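Side-chain contacts in phosphotriesterase, putative (Deinococcus radiodurans, PDB 4J35), which probably hydrolyses lactones at a site for two divalent metal ions, and was engineered here toward breaking down organophosphates: residues R160-V165 with V171-H176; C92-F97 with Y121-T126; T126-G131 with R167-P172; Y154-F159 with A187-S192; E130-A133 with R138-V141. The protein carries 7 engineered substitutions. One frame throughout, in Å; residues are numbered along the deposited sequence.

Overall arrangement
All five contacts lie within the TIM-barrel domain of the phosphotriesterase family. Along the chain, contact 2 closes first, on helix 116-129; contact 3 starts from the end of that helix, where contact 5 also begins. Contacts 1, 3 and 4 share helix 153-169: contact 4 uses its early turns, contact 1 its middle and contact 3 its last turn. The loop that contact 4 closes contains both segments of contact 1, their centres about 8 Å apart. Contacts 2, 3 and 5 cluster with centres 8 to 9 Å from one another, whereas contacts 4 and 5 are about 21 Å apart. Contact 1 reaches the metal centre; contacts 3 and 5 lie away from it.

Contact 1 (R160-V165 with V171-H176); sequences RAAARV and VPIITH. With CO (cobalt (II) ion), chain B.
Two apolar pairs make up the interface between residues 160-165 and 171-176: Val165 with Val171, and Ala162 with Ile173. In the first, CG1 of Val165 meets CG1 of Val171 at 3.9 Å. The side chains cross obliquely, and the closest approach is methyl to methyl. Val165 turns CG1 directly opposite its own backbone N (chi1 -180°), which places this branch on the side of Val171. In the second pair the longer side chain does the reaching. Ile173 runs extended beyond CG1 (chi2 176°) and brings CD1 to 4.2 Å from CB of Ala162, while the same methyl lies 4.1 Å from the carbonyl O of Ala162. Only alanine's CB stands on the helix side here, and the backbone comes within range of the isoleucine tip. All four residues are buried.

Such packing of a helix against the strand that follows it belongs to the alternating beta/alpha layout of the TIM barrel: helix 153-169 lies outside, and strand 173-174 runs parallel to strand 200-202.

Hydrogen bonds and metal bonds act elsewhere in the two segments; none crosses between them. Thr175 OG1 is hydrogen-bonded with Gln186 OE1 and with the backbone N of Gly203. Beyond the strand, His176 binds a cobalt ion through ND1 at 2.1 Å. Lys143 and His204 complete the protein ligands of that ion. On the other ring nitrogen, NE2 is hydrogen-bonded with Gln178 OE1, a second-shell bond that, together with the metal bond at ND1, would hold the imidazole in its rotation.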
# COMPACT_ATOMS: atom_id res chain seq x y z
N ARG A 160 -6.17 -6.56 15.49
CA ARG A 160 -5.74 -7.58 16.45
C ARG A 160 -5.45 -8.89 15.73
O ARG A 160 -4.50 -9.57 16.06
CB ARG A 160 -6.79 -7.79 17.59
CG ARG A 160 -6.99 -6.55 18.47
CD ARG A 160 -7.83 -6.83 19.74
NE ARG A 160 -9.22 -7.12 19.45
CZ ARG A 160 -10.19 -6.22 19.33
NH1 ARG A 160 -9.93 -4.92 19.47
NH2 ARG A 160 -11.43 -6.60 19.08
N ALA A 161 -6.25 -9.22 14.71
CA ALA A 161 -5.96 -10.42 13.93
C ALA A 161 -4.61 -10.30 13.19
O ALA A 161 -3.84 -11.25 13.15
CB ALA A 161 -7.06 -10.69 12.94
N ALA A 162 -4.35 -9.14 12.59
CA ALA A 162 -3.07 -8.92 11.92
C ALA A 162 -1.86 -9.01 12.87
O ALA A 162 -0.83 -9.58 12.52
CB ALA A 162 -3.07 -7.57 11.22
N ALA A 163 -1.97 -8.42 14.06
CA ALA A 163 -0.84 -8.44 15.00
C ALA A 163 -0.46 -9.89 15.33
O ALA A 163 0.70 -10.26 15.42
CB ALA A 163 -1.15 -7.62 16.25
N ARG A 164 -1.48 -10.72 15.49
CA ARG A 164 -1.27 -12.12 15.77
C ARG A 164 -0.58 -12.85 14.63
O ARG A 164 0.37 -13.60 14.82
CB ARG A 164 -2.61 -12.75 16.07
CG ARG A 164 -2.57 -14.20 16.35
CD ARG A 164 -3.94 -14.63 16.80
NE ARG A 164 -3.98 -16.00 17.28
CZ ARG A 164 -5.09 -16.73 17.35
NH1 ARG A 164 -6.27 -16.21 16.95
NH2 ARG A 164 -5.02 -17.97 17.81
N VAL A 165 -1.05 -12.63 13.41
CA VAL A 165 -0.37 -13.24 12.27
C VAL A 165 1.06 -12.72 12.17
O VAL A 165 1.96 -13.48 11.81
CB VAL A 165 -1.13 -12.97 10.91
CG1 VAL A 165 -0.37 -13.64 9.79
CG2 VAL A 165 -2.53 -13.50 10.99
N VAL A 171 5.25 -11.65 8.89
CA VAL A 171 4.76 -10.98 7.64
C VAL A 171 4.78 -9.46 7.89
O VAL A 171 4.51 -9.02 9.01
CB VAL A 171 3.38 -11.51 7.20
CG1 VAL A 171 2.29 -11.18 8.22
CG2 VAL A 171 2.96 -10.94 5.83
N PRO A 172 5.14 -8.66 6.88
CA PRO A 172 4.99 -7.21 7.02
C PRO A 172 3.50 -6.75 7.07
O PRO A 172 2.63 -7.45 6.56
CB PRO A 172 5.62 -6.66 5.72
CG PRO A 172 6.22 -7.84 5.03
CD PRO A 172 5.55 -9.03 5.51
N ILE A 173 3.25 -5.58 7.64
CA ILE A 173 1.91 -4.96 7.69
C ILE A 173 2.03 -3.57 7.06
O ILE A 173 2.94 -2.79 7.43
CB ILE A 173 1.46 -4.80 9.17
CG1 ILE A 173 1.16 -6.18 9.79
CG2 ILE A 173 0.24 -3.90 9.30
CD1 ILE A 173 0.81 -6.08 11.27
N ILE A 174 1.18 -3.28 6.07
CA ILE A 174 1.08 -1.92 5.56
C ILE A 174 -0.30 -1.37 5.86
O ILE A 174 -1.25 -2.12 6.00
CB ILE A 174 1.39 -1.84 4.03
CG1 ILE A 174 0.37 -2.62 3.22
CG2 ILE A 174 2.82 -2.36 3.77
CD1 ILE A 174 0.66 -2.49 1.70
N THR A 175 -0.42 -0.06 6.00
CA THR A 175 -1.73 0.47 6.33
C THR A 175 -2.21 1.61 5.43
O THR A 175 -1.46 2.19 4.64
CB THR A 175 -1.82 0.98 7.77
OG1 THR A 175 -1.24 2.28 7.87
CG2 THR A 175 -1.11 0.03 8.72
N HIS A 176 -3.51 1.85 5.57
CA HIS A 176 -4.19 3.01 5.02
C HIS A 176 -4.62 3.90 6.19
O HIS A 176 -5.20 3.41 7.16
CB HIS A 176 -5.44 2.52 4.26
CG HIS A 176 -6.45 3.59 3.92
ND1 HIS A 176 -6.68 4.04 2.65
CD2 HIS A 176 -7.37 4.22 4.71
CE1 HIS A 176 -7.65 4.95 2.66
NE2 HIS A 176 -8.08 5.07 3.89
CO CO B . -5.37 3.65 1.00

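Contact 2 (C92-F97 with Y121-T126); sequences CATGFF and YEMMRT. Engineered in segment 92-97: Phe97 (natural residue Tyr).
A Met-aromatic contact between Met123 and Phe96 joins helix 116-129 to the loop that follows strand 89-91. The sulfur comes to the ring edge: SD of Met123 is 5.1 Å from the centroid of the Phe96 ring and 74° off its normal. The nearest ring atom, Phe96 CE1, is 3.8 Å from Met123 SD. A bend at the last torsion of the methionine (chi3 86°) also brings its methyl in, with CE at 3.9 Å from CD1 of Phe96, so sulfur and methyl share one rim of the ring. The two side chains cross at about a right angle. Phe96 also meets the ring of Phe107 edge-to-face.

Nearer the strand, Thr94 faces the helix with its hydroxyl. OG1 of Thr94 is 3.8 Å from CA of Met124 and 4.0 Å from that residue's CG, which is contact without a hydrogen bond; the polar partner of this OG1 is Glu127 OE1, one turn along the helix. Between the two contact points, Gly95 adopts backbone angles at which a CB would be jammed against the carbonyl O of Thr94.

Within the helix, Arg125 NH2 forms a salt bridge to Glu122 OE1 at 2.9 Å, with the carboxylate oxygen at the edge of the guanidinium and in its plane.

At Phe97 the loop passes beside the metal centre, where this engineered residue, a tyrosine in the natural protein, meets His176 edge-to-face. A loop leaving the C-terminal end of a strand to line the active site, backed by an outer helix, is typical of the TIM barrel.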
# COMPACT_ATOMS: atom_id res chain seq x y z
N CYS A 92 1.37 -9.26 -3.10
CA CYS A 92 -0.02 -8.88 -2.91
C CYS A 92 -0.39 -8.95 -1.45
O CYS A 92 0.37 -9.46 -0.65
CB CYS A 92 -0.98 -9.73 -3.75
SG CYS A 92 -1.18 -11.43 -3.25
N ALA A 93 -1.56 -8.39 -1.14
CA ALA A 93 -2.02 -8.20 0.23
C ALA A 93 -3.10 -9.17 0.64
O ALA A 93 -3.85 -9.70 -0.19
CB ALA A 93 -2.55 -6.78 0.38
N THR A 94 -3.24 -9.34 1.96
CA THR A 94 -4.45 -9.90 2.54
C THR A 94 -5.02 -8.89 3.53
O THR A 94 -4.29 -8.35 4.36
CB THR A 94 -4.19 -11.22 3.25
OG1 THR A 94 -5.41 -11.69 3.81
CG2 THR A 94 -3.12 -11.07 4.35
N GLY A 95 -6.30 -8.56 3.38
CA GLY A 95 -6.92 -7.60 4.28
C GLY A 95 -8.21 -7.07 3.72
O GLY A 95 -8.58 -7.37 2.57
N PHE A 96 -8.91 -6.28 4.53
CA PHE A 96 -10.16 -5.63 4.06
C PHE A 96 -10.06 -4.13 4.26
O PHE A 96 -9.27 -3.67 5.07
CB PHE A 96 -11.33 -6.11 4.89
CG PHE A 96 -12.06 -7.30 4.34
CD1 PHE A 96 -11.42 -8.52 4.18
CD2 PHE A 96 -13.39 -7.23 4.08
CE1 PHE A 96 -12.11 -9.64 3.74
CE2 PHE A 96 -14.11 -8.36 3.65
CZ PHE A 96 -13.45 -9.56 3.47
N PHE A 97 -10.89 -3.37 3.56
CA PHE A 97 -10.77 -1.90 3.56
C PHE A 97 -11.52 -1.24 4.73
O PHE A 97 -12.38 -1.87 5.35
CB PHE A 97 -11.30 -1.40 2.21
CG PHE A 97 -10.80 -0.07 1.78
CD1 PHE A 97 -9.43 0.23 1.81
CD2 PHE A 97 -11.67 0.86 1.24
CE1 PHE A 97 -8.96 1.47 1.35
CE2 PHE A 97 -11.20 2.10 0.76
CZ PHE A 97 -9.85 2.40 0.82
N TYR A 121 -8.38 -13.68 11.58
CA TYR A 121 -7.06 -14.19 11.77
C TYR A 121 -6.82 -15.41 10.88
O TYR A 121 -5.74 -15.53 10.28
CB TYR A 121 -6.88 -14.55 13.26
CG TYR A 121 -5.78 -15.55 13.49
CD1 TYR A 121 -4.45 -15.16 13.49
CD2 TYR A 121 -6.08 -16.89 13.69
CE1 TYR A 121 -3.43 -16.09 13.70
CE2 TYR A 121 -5.08 -17.82 13.90
CZ TYR A 121 -3.76 -17.42 13.90
OH TYR A 121 -2.78 -18.36 14.11
N GLU A 122 -7.80 -16.31 10.80
CA GLU A 122 -7.62 -17.56 10.04
C GLU A 122 -7.47 -17.26 8.56
O GLU A 122 -6.66 -17.87 7.86
CB GLU A 122 -8.81 -18.50 10.21
CG GLU A 122 -8.94 -19.09 11.58
CD GLU A 122 -7.78 -20.03 11.95
OE1 GLU A 122 -7.05 -20.51 11.04
OE2 GLU A 122 -7.61 -20.31 13.16
N MET A 123 -8.27 -16.32 8.07
CA MET A 123 -8.14 -15.90 6.67
C MET A 123 -6.76 -15.31 6.40
O MET A 123 -6.06 -15.66 5.42
CB MET A 123 -9.23 -14.87 6.33
CG MET A 123 -9.03 -14.16 4.99
SD MET A 123 -10.25 -12.83 4.80
CE MET A 123 -9.35 -11.54 5.66
N MET A 124 -6.33 -14.39 7.24
CA MET A 124 -5.03 -13.78 7.01
C MET A 124 -3.94 -14.84 7.05
O MET A 124 -3.08 -14.88 6.19
CB MET A 124 -4.75 -12.70 8.03
CG MET A 124 -5.57 -11.44 7.83
SD MET A 124 -5.30 -10.28 9.20
CE MET A 124 -6.26 -8.88 8.58
N ARG A 125 -4.00 -15.71 8.07
CA ARG A 125 -2.93 -16.67 8.27
C ARG A 125 -2.84 -17.59 7.07
O ARG A 125 -1.76 -17.87 6.57
CB ARG A 125 -3.15 -17.50 9.54
CG ARG A 125 -1.98 -18.47 9.81
CD ARG A 125 -2.27 -19.46 10.91
NE ARG A 125 -3.52 -20.20 10.69
CZ ARG A 125 -3.67 -21.19 9.81
NH1 ARG A 125 -2.66 -21.57 9.03
NH2 ARG A 125 -4.85 -21.80 9.69
N THR A 126 -4.01 -18.04 6.60
CA THR A 126 -4.08 -18.98 5.49
C THR A 126 -3.55 -18.34 4.20
O THR A 126 -2.83 -18.96 3.41
CB THR A 126 -5.52 -19.47 5.24
OG1 THR A 126 -5.99 -20.18 6.39
CG2 THR A 126 -5.61 -20.36 4.00

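Contact 3 (T126-G131 with R167-P172); sequences TEVTEG and RETGVP
Val128 uses both of its methyls against residues 167-172. CG1 is shared: it lies 4.1 Å from OG1 of Thr169, the two side chains reaching toward each other tip to tip, and 4.1 Å from CB of Val171. CG2 of Val128 meets CG2 of Val171 at 4.0 Å. Thr169 adds its own methyl at the margin, where its CG2 is 3.9 Å from CG2 of Thr129 and the two threonines cross at about a right angle.

The contact brings together the C-terminal ends of two successive outer helices of the TIM barrel, 116-129 and 153-169. At the second of these the chain reverses through an ST turn: with chi1 at 67°, Thr169 OG1 accepts from the backbone N of Val171 at 3.1 Å, with an N-H...O angle of 152°. The same hydroxyl is hydrogen-bonded with Val165 O, one turn back. Replacing Thr169 by an alanine removes OG1 and CG2 together, and would probably leave the N-H of Val171 without its acceptor and open a gap beside Thr129. Both helices are left through a residue of positive phi, Gly131 and Gly170, and at the first Thr126 O accepts from the backbone N of Glu130 and of Gly131.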
# COMPACT_ATOMS: atom_id res chain seq x y z
N THR A 126 -4.01 -18.04 6.60
CA THR A 126 -4.08 -18.98 5.49
C THR A 126 -3.55 -18.34 4.20
O THR A 126 -2.83 -18.96 3.41
CB THR A 126 -5.52 -19.47 5.24
OG1 THR A 126 -5.99 -20.18 6.39
CG2 THR A 126 -5.61 -20.36 4.00
N GLU A 127 -3.91 -17.08 3.99
CA GLU A 127 -3.50 -16.44 2.74
C GLU A 127 -2.00 -16.11 2.74
O GLU A 127 -1.36 -16.09 1.69
CB GLU A 127 -4.40 -15.24 2.42
CG GLU A 127 -5.85 -15.64 2.13
CD GLU A 127 -6.73 -14.49 1.63
OE1 GLU A 127 -6.45 -13.32 1.99
OE2 GLU A 127 -7.68 -14.77 0.87
N VAL A 128 -1.43 -15.87 3.91
CA VAL A 128 0.01 -15.59 4.05
C VAL A 128 0.84 -16.89 3.98
O VAL A 128 1.95 -16.90 3.42
CB VAL A 128 0.30 -14.91 5.43
CG1 VAL A 128 1.77 -15.05 5.84
CG2 VAL A 128 -0.12 -13.44 5.42
N THR A 129 0.35 -17.96 4.60
CA THR A 129 1.15 -19.18 4.76
C THR A 129 0.86 -20.22 3.67
O THR A 129 1.78 -20.94 3.28
CB THR A 129 1.00 -19.82 6.16
OG1 THR A 129 -0.30 -20.39 6.31
CG2 THR A 129 1.23 -18.81 7.26
N GLU A 130 -0.37 -20.26 3.15
CA GLU A 130 -0.79 -21.33 2.22
C GLU A 130 -1.18 -20.85 0.84
O GLU A 130 -0.73 -21.39 -0.16
CB GLU A 130 -2.01 -22.08 2.75
CG GLU A 130 -1.79 -22.83 4.03
CD GLU A 130 -3.06 -23.54 4.47
OE1 GLU A 130 -3.82 -24.02 3.58
OE2 GLU A 130 -3.32 -23.58 5.70
N GLY A 131 -2.09 -19.89 0.78
CA GLY A 131 -2.42 -19.31 -0.51
C GLY A 131 -3.80 -18.70 -0.55
O GLY A 131 -4.61 -18.84 0.37
N ARG A 167 3.05 -11.78 14.60
CA ARG A 167 3.87 -12.41 15.62
C ARG A 167 4.28 -13.83 15.20
O ARG A 167 5.42 -14.24 15.43
CB ARG A 167 3.14 -12.41 16.97
CG ARG A 167 3.12 -11.02 17.59
CD ARG A 167 2.32 -10.95 18.87
NE ARG A 167 2.73 -11.96 19.84
CZ ARG A 167 3.90 -11.98 20.48
NH1 ARG A 167 4.82 -11.05 20.26
NH2 ARG A 167 4.16 -12.95 21.36
N GLU A 168 3.37 -14.55 14.56
CA GLU A 168 3.59 -15.94 14.19
C GLU A 168 4.37 -16.18 12.91
O GLU A 168 4.98 -17.23 12.74
CB GLU A 168 2.26 -16.65 14.05
CG GLU A 168 1.52 -16.74 15.36
CD GLU A 168 0.13 -17.29 15.19
OE1 GLU A 168 -0.62 -17.27 16.19
OE2 GLU A 168 -0.21 -17.74 14.06
N THR A 169 4.35 -15.22 11.99
CA THR A 169 4.93 -15.46 10.67
C THR A 169 5.99 -14.44 10.29
O THR A 169 6.77 -14.69 9.39
CB THR A 169 3.85 -15.39 9.57
OG1 THR A 169 3.39 -14.05 9.49
CG2 THR A 169 2.67 -16.32 9.90
N GLY A 170 6.01 -13.29 10.95
CA GLY A 170 6.92 -12.22 10.58
C GLY A 170 6.47 -11.44 9.34
O GLY A 170 7.24 -10.63 8.83
N VAL A 171 5.25 -11.65 8.89
CA VAL A 171 4.76 -10.98 7.64
C VAL A 171 4.78 -9.46 7.89
O VAL A 171 4.51 -9.02 9.01
CB VAL A 171 3.38 -11.51 7.20
CG1 VAL A 171 2.29 -11.18 8.22
CG2 VAL A 171 2.96 -10.94 5.83
N PRO A 172 5.14 -8.66 6.88
CA PRO A 172 4.99 -7.21 7.02
C PRO A 172 3.50 -6.75 7.07
O PRO A 172 2.63 -7.45 6.56
CB PRO A 172 5.62 -6.66 5.72
CG PRO A 172 6.22 -7.84 5.03
CD PRO A 172 5.55 -9.03 5.51

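Contact 4 (Y154-F159 with A187-S192); sequences YEQLFF and AELLTS
Phe159 meets Leu189 from its first side-chain atom onward. CB of Phe159 is 3.8 Å from CD2 of Leu189, CG of the ring is 3.9 Å from that same methyl, and ring atom CD2 comes closest, 3.7 Å from it. One leucine methyl therefore touches the phenylalanine from CB to CD2, meeting the ring obliquely. Ring atom CD2 of Phe159 is also where the second leucine arrives: CD2 of Leu190 lies 3.8 Å away, and the side chain of Leu190 crosses the phenylalanine at about a right angle, whereas Leu189 approaches it on a slant. Phe159 CG stands opposite its own carbonyl carbon (chi1 -80°), a setting that brings the CD2 corner of the ring to both leucines.

The segments belong to helices 153-169 and 183-192, the outer helices before and after strand 173-174 in the TIM barrel. The axes of these two short segments approach to 11.2 Å and cross at -45°, a wide separation bridged by these large side chains. Leu190 continues inward, its other methyl touching Ile173 of the strand.

Earlier on the first helix, Gln156 adds its amide end. OE1 of Gln156 is 4.0 Å from CD2 of Leu189, a packing contact only, while NE2 is hydrogen-bonded with the carbonyl of Ile151. On the second helix, Thr191 OG1 donates to Ala187 O at 2.8 Å, and the backbone N of Thr191 reaches that carbonyl from the opposite face of its plane.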
# COMPACT_ATOMS: atom_id res chain seq x y z
N TYR A 154 -14.89 -2.23 14.99
CA TYR A 154 -14.86 -3.12 13.84
C TYR A 154 -13.48 -3.20 13.15
O TYR A 154 -12.96 -4.27 12.88
CB TYR A 154 -15.86 -2.64 12.83
CG TYR A 154 -15.89 -3.51 11.62
CD1 TYR A 154 -16.15 -4.86 11.74
CD2 TYR A 154 -15.67 -2.99 10.37
CE1 TYR A 154 -16.19 -5.67 10.64
CE2 TYR A 154 -15.70 -3.79 9.26
CZ TYR A 154 -15.98 -5.13 9.40
OH TYR A 154 -16.00 -5.94 8.31
N GLU A 155 -12.91 -2.06 12.82
CA GLU A 155 -11.54 -2.01 12.29
C GLU A 155 -10.55 -2.68 13.26
O GLU A 155 -9.60 -3.33 12.84
CB GLU A 155 -11.17 -0.57 12.01
CG GLU A 155 -11.78 -0.04 10.71
CD GLU A 155 -11.98 1.47 10.71
OE1 GLU A 155 -11.49 2.13 11.64
OE2 GLU A 155 -12.61 1.99 9.76
N GLN A 156 -10.79 -2.58 14.56
CA GLN A 156 -9.81 -3.13 15.48
C GLN A 156 -9.76 -4.65 15.44
O GLN A 156 -8.75 -5.26 15.78
CB GLN A 156 -10.04 -2.60 16.89
CG GLN A 156 -9.69 -1.13 16.99
CD GLN A 156 -9.62 -0.67 18.42
OE1 GLN A 156 -9.02 -1.35 19.27
NE2 GLN A 156 -10.24 0.47 18.71
N LEU A 157 -10.85 -5.26 15.00
CA LEU A 157 -10.86 -6.70 14.85
C LEU A 157 -9.69 -7.09 13.96
O LEU A 157 -9.00 -8.05 14.25
CB LEU A 157 -12.17 -7.15 14.19
CG LEU A 157 -13.44 -6.84 15.00
CD1 LEU A 157 -14.67 -6.99 14.13
CD2 LEU A 157 -13.54 -7.73 16.20
N PHE A 158 -9.53 -6.33 12.86
CA PHE A 158 -8.51 -6.62 11.87
C PHE A 158 -7.12 -6.31 12.41
O PHE A 158 -6.19 -7.07 12.18
CB PHE A 158 -8.78 -5.85 10.57
CG PHE A 158 -10.11 -6.24 9.90
CD1 PHE A 158 -11.31 -5.67 10.30
CD2 PHE A 158 -10.15 -7.18 8.86
CE1 PHE A 158 -12.54 -6.05 9.69
CE2 PHE A 158 -11.36 -7.56 8.27
CZ PHE A 158 -12.55 -6.98 8.68
N PHE A 159 -6.97 -5.20 13.14
CA PHE A 159 -5.68 -4.89 13.76
C PHE A 159 -5.25 -6.01 14.69
O PHE A 159 -4.07 -6.40 14.69
CB PHE A 159 -5.71 -3.53 14.49
CG PHE A 159 -5.55 -2.32 13.58
CD1 PHE A 159 -6.52 -2.00 12.64
CD2 PHE A 159 -4.43 -1.50 13.68
CE1 PHE A 159 -6.39 -0.91 11.80
CE2 PHE A 159 -4.28 -0.40 12.83
CZ PHE A 159 -5.25 -0.10 11.90
N ALA A 187 0.11 2.99 15.05
CA ALA A 187 1.45 2.55 15.35
C ALA A 187 1.45 2.12 16.80
O ALA A 187 1.99 1.09 17.16
CB ALA A 187 2.48 3.68 15.11
N GLU A 188 0.77 2.90 17.60
CA GLU A 188 0.67 2.59 19.04
C GLU A 188 -0.13 1.31 19.31
O GLU A 188 0.25 0.50 20.17
CB GLU A 188 -0.00 3.72 19.75
CG GLU A 188 -0.20 3.41 21.24
CD GLU A 188 -0.87 4.54 21.93
OE1 GLU A 188 -1.94 4.97 21.43
OE2 GLU A 188 -0.33 5.01 22.95
N LEU A 189 -1.24 1.13 18.59
CA LEU A 189 -2.06 -0.07 18.73
C LEU A 189 -1.30 -1.33 18.29
O LEU A 189 -1.20 -2.31 19.02
CB LEU A 189 -3.38 0.08 17.98
CG LEU A 189 -4.28 -1.15 17.92
CD1 LEU A 189 -4.58 -1.66 19.35
CD2 LEU A 189 -5.59 -0.85 17.18
N LEU A 190 -0.75 -1.32 17.08
CA LEU A 190 -0.00 -2.48 16.61
C LEU A 190 1.23 -2.82 17.48
O LEU A 190 1.51 -3.99 17.73
CB LEU A 190 0.45 -2.23 15.15
CG LEU A 190 -0.70 -2.29 14.13
CD1 LEU A 190 -0.14 -1.75 12.75
CD2 LEU A 190 -1.28 -3.67 13.99
N THR A 191 1.99 -1.81 17.90
CA THR A 191 3.14 -2.08 18.77
C THR A 191 2.68 -2.62 20.15
O THR A 191 3.29 -3.57 20.67
CB THR A 191 4.09 -0.86 18.97
OG1 THR A 191 3.36 0.30 19.41
CG2 THR A 191 4.84 -0.56 17.66
N SER A 192 1.61 -2.04 20.69
CA SER A 192 1.07 -2.47 22.00
C SER A 192 0.65 -3.94 21.95
O SER A 192 0.67 -4.64 22.97
CB SER A 192 -0.13 -1.61 22.42
OG SER A 192 -1.31 -1.90 21.63

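Contact 5 (E130-A133 with R138-V141); sequences EGIA and RAGV
Arg138 lays the aliphatic part of its side chain against the backbone of Glu130 and Gly131. Its CG is 3.6 Å from the carbonyl C of Glu130 and 3.8 Å from the N of Gly131, and CD of Arg138 follows at 4.0 Å from Glu130 O. A bend at chi3 (65°) then turns the guanidinium back to the end of helix 116-129, where NE is hydrogen-bonded with Val128 O. A leucine in place of Arg138 would probably leave that carbonyl without this donor and take a positive charge from the helix end.

Next in sequence, Ala139 receives the tip of Ile132: CD1 of the isoleucine lies 3.7 Å from the backbone N of Ala139 and 4.1 Å from its CB. That N is also bonded to the carbonyl of Glu127, so the methyl packs beside a peptide already engaged. Gly140 and Val141 carry the chain on into the barrel, joined by backbone bonds to Cys92 and Thr94.

No hydrogen bond links the two segments. The chemistry therefore implies a division of labour for the arginine: methylenes pack on the turn after the helix, while the cationic end lies near the carbonyl-rich C-terminal end, whose dipole would probably suit its charge.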
# COMPACT_ATOMS: atom_id res chain seq x y z
N GLU A 130 -0.37 -20.26 3.15
CA GLU A 130 -0.79 -21.33 2.22
C GLU A 130 -1.18 -20.85 0.84
O GLU A 130 -0.73 -21.39 -0.16
CB GLU A 130 -2.01 -22.08 2.75
CG GLU A 130 -1.79 -22.83 4.03
CD GLU A 130 -3.06 -23.54 4.47
OE1 GLU A 130 -3.82 -24.02 3.58
OE2 GLU A 130 -3.32 -23.58 5.70
N GLY A 131 -2.09 -19.89 0.78
CA GLY A 131 -2.42 -19.31 -0.51
C GLY A 131 -3.80 -18.70 -0.55
O GLY A 131 -4.61 -18.84 0.37
N ILE A 132 -4.07 -18.02 -1.66
CA ILE A 132 -5.30 -17.29 -1.82
C ILE A 132 -6.22 -18.01 -2.79
O ILE A 132 -5.83 -18.33 -3.91
CB ILE A 132 -5.03 -15.88 -2.35
CG1 ILE A 132 -4.14 -15.13 -1.34
CG2 ILE A 132 -6.34 -15.16 -2.62
CD1 ILE A 132 -3.39 -13.96 -1.89
N ALA A 133 -7.44 -18.28 -2.34
CA ALA A 133 -8.52 -18.77 -3.20
C ALA A 133 -8.13 -20.05 -3.92
O ALA A 133 -8.52 -20.27 -5.06
CB ALA A 133 -8.93 -17.69 -4.22
N ARG A 138 0.54 -16.81 -2.49
CA ARG A 138 0.47 -16.30 -1.13
C ARG A 138 0.55 -14.77 -1.05
O ARG A 138 1.25 -14.14 -1.84
CB ARG A 138 1.54 -16.95 -0.26
CG ARG A 138 1.29 -18.45 -0.06
CD ARG A 138 2.60 -19.19 0.23
NE ARG A 138 3.20 -18.77 1.50
CZ ARG A 138 4.45 -19.01 1.86
NH1 ARG A 138 5.27 -19.67 1.05
NH2 ARG A 138 4.89 -18.60 3.04
N ALA A 139 -0.18 -14.20 -0.09
CA ALA A 139 -0.05 -12.78 0.22
C ALA A 139 1.29 -12.52 0.89
O ALA A 139 1.73 -13.31 1.71
CB ALA A 139 -1.19 -12.33 1.13
N GLY A 140 1.93 -11.41 0.54
CA GLY A 140 3.25 -11.08 1.09
C GLY A 140 3.21 -9.94 2.09
O GLY A 140 4.22 -9.64 2.75
N VAL A 141 2.03 -9.32 2.21
CA VAL A 141 1.79 -8.27 3.18
C VAL A 141 0.37 -8.40 3.68
O VAL A 141 -0.50 -8.92 2.96
CB VAL A 141 2.03 -6.84 2.59
CG1 VAL A 141 3.39 -6.74 1.90
CG2 VAL A 141 0.96 -6.46 1.62